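Local coordinates for MSM0271 protein (Mycobacterium smegmatis, PDB 5SUH) that forms double-ringed trimeric shell tiles of the mycobacterial RMM microcompartment and may take part in transport across that shell, at residues Asn187-Val199 / Tyr211-His225. Residues are numbered along the deposited sequence; the frame is centred on the assembly and turned at random.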
ATOM      1  N   ASN A 187       3.583 -19.181 -20.507  1.00 52.52           N
ATOM      2  CA  ASN A 187       4.111 -18.910 -21.843  1.00 40.61           C
ATOM      3  C   ASN A 187       3.790 -20.043 -22.845  1.00 49.48           C
ATOM      4  O   ASN A 187       3.469 -19.763 -24.007  1.00 45.66           O
ATOM      5  CB  ASN A 187       5.628 -18.682 -21.798  1.00 36.51           C
ATOM      6  CG  ASN A 187       6.166 -18.043 -23.096  1.00 54.78           C
ATOM      7  OD1 ASN A 187       5.856 -16.886 -23.428  1.00 51.87           O
ATOM      8  ND2 ASN A 187       6.958 -18.801 -23.833  1.00 60.55           N
ATOM      9  N   GLU A 188       3.839 -21.307 -22.405  1.00 42.18           N
ATOM     10  CA  GLU A 188       3.521 -22.401 -23.309  1.00 43.56           C
ATOM     11  C   GLU A 188       2.016 -22.385 -23.695  1.00 55.28           C
ATOM     12  O   GLU A 188       1.659 -22.585 -24.883  1.00 37.89           O
ATOM     13  CB  GLU A 188       3.901 -23.754 -22.694  1.00 42.63           C
ATOM     14  CG  GLU A 188       5.397 -24.031 -22.760  1.00 57.18           C
ATOM     15  CD  GLU A 188       5.960 -23.869 -24.178  1.00 67.13           C
ATOM     16  OE1 GLU A 188       5.426 -24.485 -25.131  1.00 64.62           O
ATOM     17  OE2 GLU A 188       6.941 -23.107 -24.340  1.00 75.16           O
ATOM     18  N   ALA A 189       1.150 -22.112 -22.718  1.00 37.07           N
ATOM     19  CA  ALA A 189      -0.291 -22.024 -22.988  1.00 50.58           C
ATOM     20  C   ALA A 189      -0.607 -20.944 -24.032  1.00 51.40           C
ATOM     21  O   ALA A 189      -1.384 -21.174 -24.955  1.00 52.40           O
ATOM     22  CB  ALA A 189      -1.082 -21.757 -21.696  1.00 35.30           C
ATOM     23  N   GLU A 190       0.012 -19.776 -23.921  1.00 47.21           N
ATOM     24  CA  GLU A 190      -0.336 -18.723 -24.861  1.00 47.79           C
ATOM     25  C   GLU A 190       0.146 -19.068 -26.291  1.00 48.35           C
ATOM     26  O   GLU A 190      -0.477 -18.674 -27.284  1.00 42.26           O
ATOM     27  CB  GLU A 190       0.234 -17.380 -24.409  1.00 36.85           C
ATOM     28  CG  GLU A 190      -0.189 -16.254 -25.320  1.00 52.69           C
ATOM     29  CD  GLU A 190       0.417 -14.908 -24.961  1.00 62.88           C
ATOM     30  OE1 GLU A 190       1.175 -14.833 -23.961  1.00 69.02           O
ATOM     31  OE2 GLU A 190       0.089 -13.925 -25.671  1.00 50.50           O
ATOM     32  N   ARG A 191       1.243 -19.809 -26.393  1.00 38.52           N
ATOM     33  CA  ARG A 191       1.788 -20.155 -27.708  1.00 55.81           C
ATOM     34  C   ARG A 191       0.808 -21.045 -28.487  1.00 56.92           C
ATOM     35  O   ARG A 191       0.674 -20.959 -29.715  1.00 55.52           O
ATOM     36  CB  ARG A 191       3.163 -20.849 -27.596  1.00 41.59           C
ATOM     37  CG  ARG A 191       3.681 -21.362 -28.934  1.00 46.34           C
ATOM     38  CD  ARG A 191       5.076 -22.033 -28.980  1.00 48.98           C
ATOM     39  NE  ARG A 191       5.756 -22.192 -27.709  1.00 72.35           N
ATOM     40  CZ  ARG A 191       6.728 -21.379 -27.281  1.00 93.80           C
ATOM     41  NH1 ARG A 191       7.092 -20.327 -28.012  1.00 88.19           N
ATOM     42  NH2 ARG A 191       7.320 -21.596 -26.104  1.00103.63           N
ATOM     43  N   VAL A 192       0.158 -21.919 -27.741  1.00 52.34           N
ATOM     44  CA  VAL A 192      -0.626 -23.000 -28.302  1.00 57.61           C
ATOM     45  C   VAL A 192      -2.109 -22.633 -28.420  1.00 56.24           C
ATOM     46  O   VAL A 192      -2.884 -23.289 -29.125  1.00 53.89           O
ATOM     47  CB  VAL A 192      -0.353 -24.282 -27.423  1.00 55.63           C
ATOM     48  CG1 VAL A 192      -1.571 -24.753 -26.640  1.00 40.64           C
ATOM     49  CG2 VAL A 192       0.300 -25.390 -28.244  1.00 53.25           C
ATOM     50  N   ALA A 193      -2.474 -21.538 -27.764  1.00 52.45           N
ATOM     51  CA  ALA A 193      -3.842 -21.051 -27.746  1.00 46.88           C
ATOM     52  C   ALA A 193      -3.915 -19.509 -27.618  1.00 51.94           C
ATOM     53  O   ALA A 193      -4.362 -18.977 -26.590  1.00 49.53           O
ATOM     54  CB  ALA A 193      -4.601 -21.736 -26.587  1.00 40.04           C
ATOM     55  N   PRO A 194      -3.505 -18.788 -28.672  1.00 48.17           N
ATOM     56  CA  PRO A 194      -3.262 -17.326 -28.594  1.00 51.22           C
ATOM     57  C   PRO A 194      -4.486 -16.439 -28.288  1.00 50.96           C
ATOM     58  O   PRO A 194      -4.318 -15.287 -27.900  1.00 57.91           O
ATOM     59  CB  PRO A 194      -2.643 -16.996 -29.969  1.00 38.62           C
ATOM     60  CG  PRO A 194      -3.057 -18.101 -30.846  1.00 45.01           C
ATOM     61  CD  PRO A 194      -3.229 -19.336 -30.007  1.00 46.59           C
ATOM     62  N   GLY A 195      -5.696 -16.954 -28.461  1.00 60.13           N
ATOM     63  CA  GLY A 195      -6.900 -16.223 -28.103  1.00 52.92           C
ATOM     64  C   GLY A 195      -7.227 -16.178 -26.611  1.00 45.79           C
ATOM     65  O   GLY A 195      -8.152 -15.489 -26.209  1.00 49.03           O
ATOM     66  N   LEU A 196      -6.499 -16.924 -25.782  1.00 58.63           N
ATOM     67  CA  LEU A 196      -6.814 -16.990 -24.345  1.00 51.40           C
ATOM     68  C   LEU A 196      -6.485 -15.685 -23.628  1.00 51.28           C
ATOM     69  O   LEU A 196      -5.856 -14.780 -24.186  1.00 47.63           O
ATOM     70  CB  LEU A 196      -6.084 -18.148 -23.643  1.00 58.85           C
ATOM     71  CG  LEU A 196      -4.540 -18.227 -23.604  1.00 71.19           C
ATOM     72  CD1 LEU A 196      -3.864 -17.243 -22.670  1.00 66.54           C
ATOM     73  CD2 LEU A 196      -4.133 -19.614 -23.198  1.00 71.86           C
ATOM     74  N   THR A 197      -6.928 -15.612 -22.382  1.00 47.14           N
ATOM     75  CA  THR A 197      -6.708 -14.447 -21.549  1.00 48.72           C
ATOM     76  C   THR A 197      -5.898 -14.841 -20.316  1.00 51.33           C
ATOM     77  O   THR A 197      -6.336 -15.673 -19.532  1.00 50.74           O
ATOM     78  CB  THR A 197      -8.032 -13.838 -21.089  1.00 61.35           C
ATOM     79  OG1 THR A 197      -8.866 -13.545 -22.224  1.00 72.90           O
ATOM     80  CG2 THR A 197      -7.761 -12.595 -20.277  1.00 54.35           C
ATOM     81  N   VAL A 198      -4.712 -14.273 -20.151  1.00 52.12           N
ATOM     82  CA  VAL A 198      -3.917 -14.518 -18.953  1.00 42.51           C
ATOM     83  C   VAL A 198      -4.391 -13.602 -17.818  1.00 53.00           C
ATOM     84  O   VAL A 198      -4.149 -12.387 -17.832  1.00 58.17           O
ATOM     85  CB  VAL A 198      -2.441 -14.326 -19.249  1.00 44.54           C
ATOM     86  CG1 VAL A 198      -1.604 -14.639 -18.025  1.00 44.06           C
ATOM     87  CG2 VAL A 198      -2.056 -15.225 -20.420  1.00 45.90           C
ATOM     88  N   VAL A 199      -5.109 -14.188 -16.864  1.00 46.99           N
ATOM     89  CA  VAL A 199      -5.769 -13.416 -15.815  1.00 49.07           C
ATOM     90  C   VAL A 199      -4.819 -13.109 -14.673  1.00 49.87           C
ATOM     91  O   VAL A 199      -4.817 -12.015 -14.119  1.00 61.03           O
ATOM     92  CB  VAL A 199      -7.026 -14.151 -15.282  1.00 53.43           C
ATOM     93  CG1 VAL A 199      -7.656 -13.397 -14.141  1.00 39.92           C
ATOM     94  CG2 VAL A 199      -8.042 -14.350 -16.398  1.00 52.50           C
ATOM     95  N   TYR A 211      -4.013 -18.623 -13.707  1.00 45.66           N
ATOM     96  CA  TYR A 211      -5.431 -18.365 -14.015  1.00 43.31           C
ATOM     97  C   TYR A 211      -5.571 -17.966 -15.487  1.00 46.32           C
ATOM     98  O   TYR A 211      -5.059 -16.924 -15.912  1.00 49.10           O
ATOM     99  CB  TYR A 211      -6.012 -17.238 -13.155  1.00 39.63           C
ATOM    100  CG  TYR A 211      -6.240 -17.502 -11.684  1.00 50.37           C
ATOM    101  CD1 TYR A 211      -5.169 -17.516 -10.778  1.00 53.48           C
ATOM    102  CD2 TYR A 211      -7.528 -17.608 -11.171  1.00 55.36           C
ATOM    103  CE1 TYR A 211      -5.383 -17.701  -9.408  1.00 44.42           C
ATOM    104  CE2 TYR A 211      -7.752 -17.786  -9.817  1.00 50.00           C
ATOM    105  CZ  TYR A 211      -6.678 -17.842  -8.941  1.00 49.95           C
ATOM    106  OH  TYR A 211      -6.913 -18.016  -7.593  1.00 48.66           O
ATOM    107  N   ILE A 212      -6.300 -18.767 -16.247  1.00 50.46           N
ATOM    108  CA  ILE A 212      -6.487 -18.575 -17.689  1.00 44.67           C
ATOM    109  C   ILE A 212      -7.970 -18.638 -18.097  1.00 46.17           C
ATOM    110  O   ILE A 212      -8.715 -19.527 -17.670  1.00 56.45           O
ATOM    111  CB  ILE A 212      -5.651 -19.639 -18.469  1.00 53.51           C
ATOM    112  CG1 ILE A 212      -4.182 -19.231 -18.482  1.00 52.83           C
ATOM    113  CG2 ILE A 212      -6.123 -19.793 -19.894  1.00 46.67           C
ATOM    114  CD1 ILE A 212      -3.310 -20.236 -19.156  1.00 63.15           C
ATOM    115  N   GLY A 213      -8.396 -17.677 -18.902  1.00 46.09           N
ATOM    116  CA  GLY A 213      -9.772 -17.590 -19.371  1.00 43.26           C
ATOM    117  C   GLY A 213      -9.876 -17.747 -20.878  1.00 46.08           C
ATOM    118  O   GLY A 213      -8.933 -17.435 -21.602  1.00 47.46           O
ATOM    119  N   GLY A 214     -10.998 -18.281 -21.352  1.00 47.06           N
ATOM    120  CA  GLY A 214     -11.225 -18.436 -22.785  1.00 46.09           C
ATOM    121  C   GLY A 214     -12.436 -19.303 -23.068  1.00 43.90           C
ATOM    122  O   GLY A 214     -13.221 -19.600 -22.135  1.00 41.13           O
ATOM    123  N   SER A 215     -12.561 -19.779 -24.309  1.00 41.31           N
ATOM    124  CA  SER A 215     -13.624 -20.745 -24.626  1.00 36.71           C
ATOM    125  C   SER A 215     -13.216 -22.081 -24.011  1.00 46.23           C
ATOM    126  O   SER A 215     -12.016 -22.323 -23.780  1.00 46.74           O
ATOM    127  CB  SER A 215     -13.806 -20.888 -26.122  1.00 42.04           C
ATOM    128  OG  SER A 215     -12.703 -21.580 -26.695  1.00 50.85           O
ATOM    129  N   THR A 216     -14.174 -22.973 -23.797  1.00 40.45           N
ATOM    130  CA  THR A 216     -13.828 -24.251 -23.175  1.00 46.62           C
ATOM    131  C   THR A 216     -12.808 -25.036 -23.985  1.00 47.92           C
ATOM    132  O   THR A 216     -11.991 -25.775 -23.410  1.00 52.00           O
ATOM    133  CB  THR A 216     -15.058 -25.147 -22.941  1.00 46.47           C
ATOM    134  OG1 THR A 216     -15.991 -24.432 -22.121  1.00 40.76           O
ATOM    135  CG2 THR A 216     -14.661 -26.504 -22.228  1.00 36.15           C
ATOM    136  N   ASP A 217     -12.772 -24.821 -25.296  1.00 45.98           N
ATOM    137  CA  ASP A 217     -11.804 -25.554 -26.097  1.00 46.45           C
ATOM    138  C   ASP A 217     -10.411 -24.918 -25.995  1.00 39.23           C
ATOM    139  O   ASP A 217      -9.457 -25.648 -25.792  1.00 42.41           O
ATOM    140  CB  ASP A 217     -12.276 -25.624 -27.545  1.00 49.28           C
ATOM    141  CG  ASP A 217     -13.478 -26.522 -27.692  1.00 64.27           C
ATOM    142  OD1 ASP A 217     -13.697 -27.362 -26.773  1.00 73.57           O
ATOM    143  OD2 ASP A 217     -14.233 -26.349 -28.673  1.00 57.84           O
ATOM    144  N   GLU A 218     -10.302 -23.583 -25.991  1.00 43.95           N
ATOM    145  CA  GLU A 218      -9.005 -22.915 -25.753  1.00 41.99           C
ATOM    146  C   GLU A 218      -8.380 -23.337 -24.388  1.00 48.86           C
ATOM    147  O   GLU A 218      -7.208 -23.727 -24.354  1.00 47.40           O
ATOM    148  CB  GLU A 218      -9.161 -21.383 -25.776  1.00 44.94           C
ATOM    149  CG  GLU A 218      -9.279 -20.749 -27.145  1.00 69.72           C
ATOM    150  CD  GLU A 218      -9.634 -19.245 -27.096  1.00 70.16           C
ATOM    151  OE1 GLU A 218     -10.291 -18.806 -26.103  1.00 52.14           O
ATOM    152  OE2 GLU A 218      -9.236 -18.518 -28.058  1.00 66.29           O
ATOM    153  N   VAL A 219      -9.161 -23.349 -23.294  1.00 38.22           N
ATOM    154  CA  VAL A 219      -8.586 -23.648 -21.989  1.00 35.10           C
ATOM    155  C   VAL A 219      -8.265 -25.136 -21.849  1.00 41.00           C
ATOM    156  O   VAL A 219      -7.362 -25.490 -21.090  1.00 49.43           O
ATOM    157  CB  VAL A 219      -9.507 -23.198 -20.801  1.00 43.33           C
ATOM    158  CG1 VAL A 219      -9.692 -21.696 -20.804  1.00 39.70           C
ATOM    159  CG2 VAL A 219     -10.865 -23.904 -20.795  1.00 38.70           C
ATOM    160  N   THR A 220      -8.989 -26.000 -22.581  1.00 40.03           N
ATOM    161  CA  THR A 220      -8.717 -27.440 -22.594  1.00 36.20           C
ATOM    162  C   THR A 220      -7.446 -27.756 -23.392  1.00 43.45           C
ATOM    163  O   THR A 220      -6.650 -28.611 -22.997  1.00 42.49           O
ATOM    164  CB  THR A 220      -9.897 -28.233 -23.167  1.00 49.27           C
ATOM    165  OG1 THR A 220     -11.029 -28.072 -22.315  1.00 54.59           O
ATOM    166  CG2 THR A 220      -9.582 -29.715 -23.269  1.00 37.30           C
ATOM    167  N   VAL A 221      -7.250 -27.059 -24.508  1.00 44.28           N
ATOM    168  CA  VAL A 221      -6.033 -27.214 -25.292  1.00 45.64           C
ATOM    169  C   VAL A 221      -4.802 -26.770 -24.497  1.00 49.50           C
ATOM    170  O   VAL A 221      -3.746 -27.418 -24.553  1.00 52.96           O
ATOM    171  CB  VAL A 221      -6.139 -26.433 -26.606  1.00 44.90           C
ATOM    172  CG1 VAL A 221      -4.782 -26.342 -27.345  1.00 41.46           C
ATOM    173  CG2 VAL A 221      -7.153 -27.106 -27.491  1.00 42.12           C
ATOM    174  N   ALA A 222      -4.941 -25.681 -23.743  1.00 45.74           N
ATOM    175  CA  ALA A 222      -3.825 -25.179 -22.927  1.00 41.66           C
ATOM    176  C   ALA A 222      -3.502 -26.140 -21.791  1.00 46.04           C
ATOM    177  O   ALA A 222      -2.337 -26.488 -21.596  1.00 50.86           O
ATOM    178  CB  ALA A 222      -4.121 -23.825 -22.402  1.00 43.13           C
ATOM    179  N   ARG A 223      -4.525 -26.622 -21.080  1.00 46.13           N
ATOM    180  CA  ARG A 223      -4.259 -27.532 -19.967  1.00 53.84           C
ATOM    181  C   ARG A 223      -3.518 -28.814 -20.416  1.00 54.01           C
ATOM    182  O   ARG A 223      -2.547 -29.241 -19.762  1.00 48.10           O
ATOM    183  CB  ARG A 223      -5.542 -27.943 -19.255  1.00 54.71           C
ATOM    184  CG  ARG A 223      -5.255 -28.943 -18.118  1.00 53.65           C
ATOM    185  CD  ARG A 223      -6.441 -29.774 -17.787  1.00 42.59           C
ATOM    186  NE  ARG A 223      -6.793 -30.558 -18.975  1.00 48.58           N
ATOM    187  CZ  ARG A 223      -7.962 -31.180 -19.152  1.00 52.52           C
ATOM    188  NH1 ARG A 223      -8.179 -31.847 -20.277  1.00 43.95           N
ATOM    189  NH2 ARG A 223      -8.929 -31.107 -18.230  1.00 50.91           N
ATOM    190  N   ASP A 224      -3.980 -29.427 -21.512  1.00 47.99           N
ATOM    191  CA  ASP A 224      -3.336 -30.648 -22.057  1.00 50.09           C
ATOM    192  C   ASP A 224      -1.862 -30.405 -22.404  1.00 54.43           C
ATOM    193  O   ASP A 224      -0.991 -31.242 -22.135  1.00 50.91           O
ATOM    194  CB  ASP A 224      -4.069 -31.178 -23.297  1.00 54.54           C
ATOM    195  CG  ASP A 224      -5.445 -31.767 -22.968  1.00 61.79           C
ATOM    196  OD1 ASP A 224      -5.649 -32.162 -21.789  1.00 59.93           O
ATOM    197  OD2 ASP A 224      -6.316 -31.847 -23.891  1.00 55.07           O
ATOM    198  N   HIS A 225      -1.587 -29.270 -23.035  1.00 48.52           N
ATOM    199  CA  HIS A 225      -0.221 -28.955 -23.398  1.00 49.15           C
ATOM    200  C   HIS A 225       0.647 -28.716 -22.155  1.00 55.92           C
ATOM    201  O   HIS A 225       1.776 -29.218 -22.058  1.00 50.33           O
ATOM    202  CB  HIS A 225      -0.217 -27.745 -24.315  1.00 47.68           C
ATOM    203  CG  HIS A 225       1.138 -27.307 -24.756  1.00 44.93           C
ATOM    204  ND1 HIS A 225       2.004 -28.131 -25.450  1.00 45.75           N
ATOM    205  CD2 HIS A 225       1.758 -26.103 -24.678  1.00 48.39           C
ATOM    206  CE1 HIS A 225       3.103 -27.464 -25.740  1.00 53.75           C
ATOM    207  NE2 HIS A 225       2.982 -26.224 -25.278  1.00 51.13           N
TER
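His225 gives its NE2 proton to Glu188 OE1 at 3.0 Å, with an N-H...O angle of 160°. The carboxylate oxygen uses its anti lone pair. It lies near the ring plane, although the carboxylate itself is turned 53° from the ring. CG of His225 stands anti to its backbone N (chi1 179°), which carries the imidazole across to helix 187-192. Val192 CG2 sits over one ring face, 4.0 Å from the centroid, in a CH-pi contact. Val192 CG1 meets Val221 CG1 at the exposed side.

Deeper in, Ala189 CB touches Ala222 CB at 3.7 Å. With these alanines in contact, the axes of the two helical segments come within 8.8 Å. From the sheet, Ile212 CD1 reaches Ala189 CB, and its CG2 packs on Leu196 CD2.

The strands pair antiparallel. Thr197 and Gly213 form a hydrogen-bonded pair, with Thr197 N to Gly213 O at 2.8 Å and Gly213 N to Thr197 O at 2.9 Å. Val199 N bonds Tyr211 O. Val198 and Ile212 follow as a non-hydrogen-bonded pair.

Glu218 and Ser215 form a capping box at the start of helix 216-225. The Glu218 carboxylate also lies against Gly195 in the type I turn 193-196. Arg191 is modelled beside the Glu188 carboxylate, but its NH2 is too close to OE2 for the detail to be trusted. Tyr211 OH bonds Glu79 of the second subunit.

The contact joins two helices and the hairpin of strands 197-202 and 208-214 in the second permuted BMC domain. Its centre is apolar. At its outer side Glu188 would tend to favour a protonated His225 and nearby Arg191 would oppose it, so the charge stays open.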